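DNA alpha-glucosyltransferase (Enterobacteria phage T4, PDB 1XV5) is a phage glycosyltransferase of the GT-B clan, built from two Rossmann-like domains, with uridine-5'-diphosphate bound in the model. Local coordinates at residues Met281-Arg284 / Met285-Gly289; Asp372-Arg375 / Glu376-Tyr379. All coordinates share one frame; numbering follows the deposited sequence.

Contact 1: Met281-Arg284 / Met285-Gly289; sequences MLER and MSKSG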
ATOM      1  N   MET A 281       4.302   8.679 -11.911  1.00 11.95           N
ATOM      2  CA  MET A 281       4.137   9.450 -10.686  1.00 11.45           C
ATOM      3  C   MET A 281       5.494   9.614 -10.005  1.00 12.91           C
ATOM      4  O   MET A 281       5.843  10.707  -9.563  1.00 12.14           O
ATOM      5  CB  MET A 281       3.157   8.745  -9.742  1.00 11.52           C
ATOM      6  CG  MET A 281       2.963   9.427  -8.389  1.00 12.23           C
ATOM      7  SD  MET A 281       4.300   9.120  -7.205  1.00 13.55           S
ATOM      8  CE  MET A 281       3.921   7.420  -6.732  1.00 12.95           C
ATOM      9  N   LEU A 282       6.264   8.532  -9.923  1.00 12.14           N
ATOM     10  CA  LEU A 282       7.581   8.602  -9.291  1.00 13.91           C
ATOM     11  C   LEU A 282       8.465   9.640  -9.981  1.00 13.76           C
ATOM     12  O   LEU A 282       9.223  10.353  -9.326  1.00 15.19           O
ATOM     13  CB  LEU A 282       8.265   7.226  -9.311  1.00 13.47           C
ATOM     14  CG  LEU A 282       7.616   6.144  -8.438  1.00 13.10           C
ATOM     15  CD1 LEU A 282       8.337   4.822  -8.633  1.00 16.52           C
ATOM     16  CD2 LEU A 282       7.672   6.561  -6.968  1.00 14.71           C
ATOM     17  N   GLU A 283       8.368   9.728 -11.302  1.00 13.06           N
ATOM     18  CA  GLU A 283       9.156  10.701 -12.048  1.00 13.19           C
ATOM     19  C   GLU A 283       8.702  12.113 -11.668  1.00 13.82           C
ATOM     20  O   GLU A 283       9.527  12.981 -11.370  1.00 12.98           O
ATOM     21  CB  GLU A 283       8.992  10.464 -13.555  1.00 14.44           C
ATOM     22  CG  GLU A 283       9.746  11.426 -14.462  1.00 18.35           C
ATOM     23  CD  GLU A 283      11.250  11.440 -14.220  1.00 19.50           C
ATOM     24  OE1 GLU A 283      11.820  10.387 -13.865  1.00 22.72           O
ATOM     25  OE2 GLU A 283      11.863  12.510 -14.405  1.00 22.55           O
ATOM     26  N   ARG A 284       7.390  12.338 -11.662  1.00 13.84           N
ATOM     27  CA  ARG A 284       6.853  13.652 -11.308  1.00 13.42           C
ATOM     28  C   ARG A 284       7.188  14.018  -9.865  1.00 14.01           C
ATOM     29  O   ARG A 284       7.556  15.163  -9.570  1.00 14.08           O
ATOM     30  CB  ARG A 284       5.329  13.687 -11.482  1.00 13.32           C
ATOM     31  CG  ARG A 284       4.845  13.692 -12.929  1.00 14.01           C
ATOM     32  CD  ARG A 284       3.328  13.905 -12.997  1.00 12.35           C
ATOM     33  NE  ARG A 284       2.562  12.767 -12.495  1.00 13.87           N
ATOM     34  CZ  ARG A 284       2.189  11.726 -13.235  1.00 13.65           C
ATOM     35  NH1 ARG A 284       2.513  11.671 -14.521  1.00 13.89           N
ATOM     36  NH2 ARG A 284       1.475  10.745 -12.694  1.00 12.27           N
ATOM     37  N   MET A 285       7.058  13.042  -8.972  1.00 12.99           N
ATOM     38  CA  MET A 285       7.325  13.264  -7.556  1.00 13.00           C
ATOM     39  C   MET A 285       8.792  13.572  -7.288  1.00 13.80           C
ATOM     40  O   MET A 285       9.107  14.399  -6.432  1.00 12.75           O
ATOM     41  CB  MET A 285       6.903  12.039  -6.743  1.00 13.69           C
ATOM     42  CG  MET A 285       6.990  12.220  -5.233  1.00 12.30           C
ATOM     43  SD  MET A 285       5.803  13.425  -4.587  1.00 13.10           S
ATOM     44  CE  MET A 285       4.267  12.455  -4.623  1.00 12.48           C
ATOM     45  N   SER A 286       9.687  12.915  -8.028  1.00 13.12           N
ATOM     46  CA  SER A 286      11.120  13.124  -7.846  1.00 11.08           C
ATOM     47  C   SER A 286      11.525  14.559  -8.164  1.00 13.01           C
ATOM     48  O   SER A 286      12.606  15.010  -7.772  1.00 13.07           O
ATOM     49  CB  SER A 286      11.920  12.163  -8.734  1.00 11.86           C
ATOM     50  OG  SER A 286      11.797  12.522 -10.103  1.00 14.05           O
ATOM     51  N   LYS A 287      10.661  15.271  -8.881  1.00 12.64           N
ATOM     52  CA  LYS A 287      10.933  16.656  -9.250  1.00 12.79           C
ATOM     53  C   LYS A 287      10.041  17.628  -8.489  1.00 14.22           C
ATOM     54  O   LYS A 287       9.987  18.813  -8.815  1.00 15.41           O
ATOM     55  CB  LYS A 287      10.751  16.843 -10.765  1.00 14.03           C
ATOM     56  CG  LYS A 287      11.801  16.098 -11.594  1.00 15.67           C
ATOM     57  CD  LYS A 287      11.581  16.248 -13.101  1.00 18.53           C
ATOM     58  CE  LYS A 287      10.328  15.522 -13.563  1.00 19.85           C
ATOM     59  NZ  LYS A 287      10.214  15.486 -15.053  1.00 22.93           N
ATOM     60  N   SER A 288       9.348  17.117  -7.473  1.00 14.48           N
ATOM     61  CA  SER A 288       8.454  17.930  -6.649  1.00 13.26           C
ATOM     62  C   SER A 288       9.116  18.223  -5.306  1.00 12.08           C
ATOM     63  O   SER A 288       9.718  17.344  -4.692  1.00 13.60           O
ATOM     64  CB  SER A 288       7.133  17.198  -6.418  1.00 13.58           C
ATOM     65  OG  SER A 288       6.486  16.919  -7.645  1.00 13.56           O
ATOM     66  N   GLY A 289       8.997  19.464  -4.851  1.00 13.11           N
ATOM     67  CA  GLY A 289       9.616  19.838  -3.594  1.00 13.16           C
ATOM     68  C   GLY A 289       9.174  19.021  -2.397  1.00 13.33           C
ATOM     69  O   GLY A 289      10.002  18.534  -1.620  1.00 13.06           O
TER
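Met281 and Met285 sit one turn apart near the end of helix 278-286, and this local contact follows the chain as it leaves the helix for strand 288-293. The two side chains run side by side, with Met281 SD 3.9 Å from Met285 CB. Both have CG anti to the backbone N and bend at the next two torsions. They face strand 199-203 and helix 308-316, and Met281 also touches the bound UDP. Regular helical bonds include Met285 N to Met281 O at 2.7 Å and Ser286 N to Leu282 O at 2.9 Å. Then serine hydroxyls and one more amide serve the following carbonyls. Ser286 OG turns back to Glu283 O at 2.6 Å; its chi1 of 70° sets the hydroxyl between its own N and carbonyl carbon, and it is also bonded to Lys190. Arg284 O accepts two bonds, from Lys287 N at 3.2 Å and Ser288 OG at 2.8 Å, which arrive from opposite faces of the carbonyl plane. At the more exposed side, Glu283 OE2 and Lys287 NZ form a long salt bridge of 3.5 Å. The other carboxylate oxygen, OE1, pairs with Lys190. The guanidinium of Arg284 lies with one face over Met281 N, which sits off-centre, and its NH2 pairs with Glu233. Such hydroxyl and amide bonds to the last carbonyls mark a helix C-terminus, here at a helix-to-strand junction of a Rossmann-like domain.

Contact 2: Asp372-Arg375 / Glu376-Tyr379; sequences DRER and EKAY
Two successive turns of the long helix 368-386 make this contact, and Glu374 and Lys377 form an ion pair across it. Their side chains lie alongside each other and point the same way. Lys377 NZ reaches the syn side of Glu374 OE2 at 2.7 Å, 28° out of the carboxylate plane. The lysine bends at chi3 (-68°), which turns its amino group back to the acid. The same NZ also pairs with Asp343. Backbone bonds tie the turns together, among them Glu376 N to Asp372 O at 3.0 Å and Tyr379 N to Arg375 O at 2.9 Å. A second cluster joins Asp372, Arg375 and Glu376. Arg375 grips Asp372 side-on. Its NE and NH2 both point at OD2, at 2.8 and 2.9 Å, and this oxygen lies in the guanidinium plane. A water also donates to Asp372 OD2 at 3.0 Å and to Glu376 OE1 at 2.6 Å. The water bridges two acids, each of which also has an arginine partner (Arg375 and Arg185), and these would probably offset much of their like charge. Arg375 leaves the helix with CG between N and the carbonyl carbon (chi1 61°), then runs extended to NE. Its far nitrogens bond the carbonyls of Lys190 and Gly317. This is an alpha-helix with i to i+3 salt bridges, one side laid on strand 319-323.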
ATOM      1  N   ASP A 372      18.786  18.762   0.834  1.00 14.44           N
ATOM      2  CA  ASP A 372      19.507  17.542   0.486  1.00 14.02           C
ATOM      3  C   ASP A 372      19.821  16.693   1.711  1.00 15.19           C
ATOM      4  O   ASP A 372      19.621  15.476   1.699  1.00 15.00           O
ATOM      5  CB  ASP A 372      20.799  17.891  -0.261  1.00 15.08           C
ATOM      6  CG  ASP A 372      20.816  17.348  -1.680  1.00 18.74           C
ATOM      7  OD1 ASP A 372      21.656  17.808  -2.479  1.00 21.00           O
ATOM      8  OD2 ASP A 372      20.000  16.454  -1.996  1.00 21.83           O
ATOM      9  N   ARG A 373      20.315  17.326   2.772  1.00 15.44           N
ATOM     10  CA  ARG A 373      20.631  16.581   3.984  1.00 16.66           C
ATOM     11  C   ARG A 373      19.383  15.906   4.531  1.00 16.68           C
ATOM     12  O   ARG A 373      19.417  14.741   4.917  1.00 15.34           O
ATOM     13  CB  ARG A 373      21.216  17.496   5.068  1.00 17.64           C
ATOM     14  CG  ARG A 373      22.614  18.015   4.768  1.00 22.01           C
ATOM     15  CD  ARG A 373      23.278  18.565   6.029  1.00 22.90           C
ATOM     16  NE  ARG A 373      22.612  19.764   6.541  1.00 24.49           N
ATOM     17  CZ  ARG A 373      22.767  20.983   6.030  1.00 24.59           C
ATOM     18  NH1 ARG A 373      23.566  21.174   4.990  1.00 24.47           N
ATOM     19  NH2 ARG A 373      22.122  22.013   6.563  1.00 24.39           N
ATOM     20  N   GLU A 374      18.276  16.641   4.555  1.00 15.43           N
ATOM     21  CA  GLU A 374      17.037  16.095   5.091  1.00 14.60           C
ATOM     22  C   GLU A 374      16.498  14.907   4.307  1.00 13.88           C
ATOM     23  O   GLU A 374      16.090  13.910   4.904  1.00 14.56           O
ATOM     24  CB  GLU A 374      15.975  17.190   5.194  1.00 15.88           C
ATOM     25  CG  GLU A 374      16.337  18.272   6.208  1.00 17.30           C
ATOM     26  CD  GLU A 374      16.593  17.708   7.598  1.00 19.19           C
ATOM     27  OE1 GLU A 374      15.669  17.098   8.180  1.00 19.78           O
ATOM     28  OE2 GLU A 374      17.720  17.875   8.114  1.00 20.79           O
ATOM     29  N   ARG A 375      16.497  14.986   2.980  1.00 12.72           N
ATOM     30  CA  ARG A 375      15.981  13.852   2.225  1.00 13.04           C
ATOM     31  C   ARG A 375      16.936  12.660   2.269  1.00 14.25           C
ATOM     32  O   ARG A 375      16.497  11.519   2.170  1.00 12.89           O
ATOM     33  CB  ARG A 375      15.652  14.240   0.777  1.00 12.38           C
ATOM     34  CG  ARG A 375      16.806  14.743  -0.051  1.00 11.53           C
ATOM     35  CD  ARG A 375      16.394  14.823  -1.521  1.00 14.56           C
ATOM     36  NE  ARG A 375      17.491  15.275  -2.370  1.00 15.35           N
ATOM     37  CZ  ARG A 375      17.509  15.153  -3.692  1.00 15.91           C
ATOM     38  NH1 ARG A 375      16.486  14.593  -4.325  1.00 14.36           N
ATOM     39  NH2 ARG A 375      18.561  15.580  -4.378  1.00 13.73           N
ATOM     40  N   GLU A 376      18.237  12.907   2.415  1.00 14.30           N
ATOM     41  CA  GLU A 376      19.169  11.784   2.511  1.00 15.11           C
ATOM     42  C   GLU A 376      18.845  11.038   3.810  1.00 14.32           C
ATOM     43  O   GLU A 376      18.918   9.810   3.868  1.00 14.44           O
ATOM     44  CB  GLU A 376      20.627  12.266   2.524  1.00 15.23           C
ATOM     45  CG  GLU A 376      21.138  12.730   1.160  1.00 16.34           C
ATOM     46  CD  GLU A 376      21.401  11.586   0.187  1.00 17.66           C
ATOM     47  OE1 GLU A 376      21.700  11.868  -0.992  1.00 19.82           O
ATOM     48  OE2 GLU A 376      21.322  10.407   0.594  1.00 19.36           O
ATOM     49  N   LYS A 377      18.474  11.781   4.849  1.00 13.74           N
ATOM     50  CA  LYS A 377      18.111  11.153   6.114  1.00 14.19           C
ATOM     51  C   LYS A 377      16.815  10.353   5.967  1.00 14.81           C
ATOM     52  O   LYS A 377      16.719   9.230   6.457  1.00 14.85           O
ATOM     53  CB  LYS A 377      17.946  12.199   7.221  1.00 15.44           C
ATOM     54  CG  LYS A 377      19.271  12.726   7.762  1.00 16.78           C
ATOM     55  CD  LYS A 377      19.088  13.614   8.987  1.00 21.37           C
ATOM     56  CE  LYS A 377      18.399  14.920   8.647  1.00 23.78           C
ATOM     57  NZ  LYS A 377      18.427  15.869   9.802  1.00 24.13           N
ATOM     58  N   ALA A 378      15.828  10.929   5.283  1.00 14.08           N
ATOM     59  CA  ALA A 378      14.545  10.255   5.091  1.00 13.53           C
ATOM     60  C   ALA A 378      14.722   8.972   4.301  1.00 13.09           C
ATOM     61  O   ALA A 378      14.155   7.939   4.648  1.00 12.03           O
ATOM     62  CB  ALA A 378      13.566  11.174   4.376  1.00 14.79           C
ATOM     63  N   TYR A 379      15.494   9.048   3.223  1.00 12.51           N
ATOM     64  CA  TYR A 379      15.742   7.873   2.404  1.00 13.60           C
ATOM     65  C   TYR A 379      16.362   6.752   3.230  1.00 13.95           C
ATOM     66  O   TYR A 379      15.899   5.613   3.185  1.00 13.92           O
ATOM     67  CB  TYR A 379      16.662   8.219   1.230  1.00 13.36           C
ATOM     68  CG  TYR A 379      17.185   6.999   0.498  1.00 16.46           C
ATOM     69  CD1 TYR A 379      18.440   6.469   0.796  1.00 18.56           C
ATOM     70  CD2 TYR A 379      16.405   6.347  -0.461  1.00 17.61           C
ATOM     71  CE1 TYR A 379      18.907   5.320   0.159  1.00 20.67           C
ATOM     72  CE2 TYR A 379      16.862   5.197  -1.103  1.00 19.52           C
ATOM     73  CZ  TYR A 379      18.113   4.690  -0.789  1.00 21.49           C
ATOM     74  OH  TYR A 379      18.572   3.552  -1.414  1.00 26.20           O
TER
HETATM   75  O   HOH W   1      21.017  13.745  -2.659  1.00 21.74           O

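Contacts 1 and 2 lie on the same side of the chain's centre. Their own centres are 15 Å apart, and their nearest atoms come to about 5 Å without touching. Other residues join them. Tyr371, just before contact 2, bonds Gly289 O of contact 1 through its hydroxyl. Lys190 meets Glu283 and Ser286 with its amino group, while its carbonyl takes a bond from Arg375. Strand 319-323, beside strand 288-293 in the parallel sheet, packs against Glu374, Arg375 and Ala378. Contact 1 alone holds a residue of the UDP pocket: the side chain of Met281 is about 4 Å from the ligand.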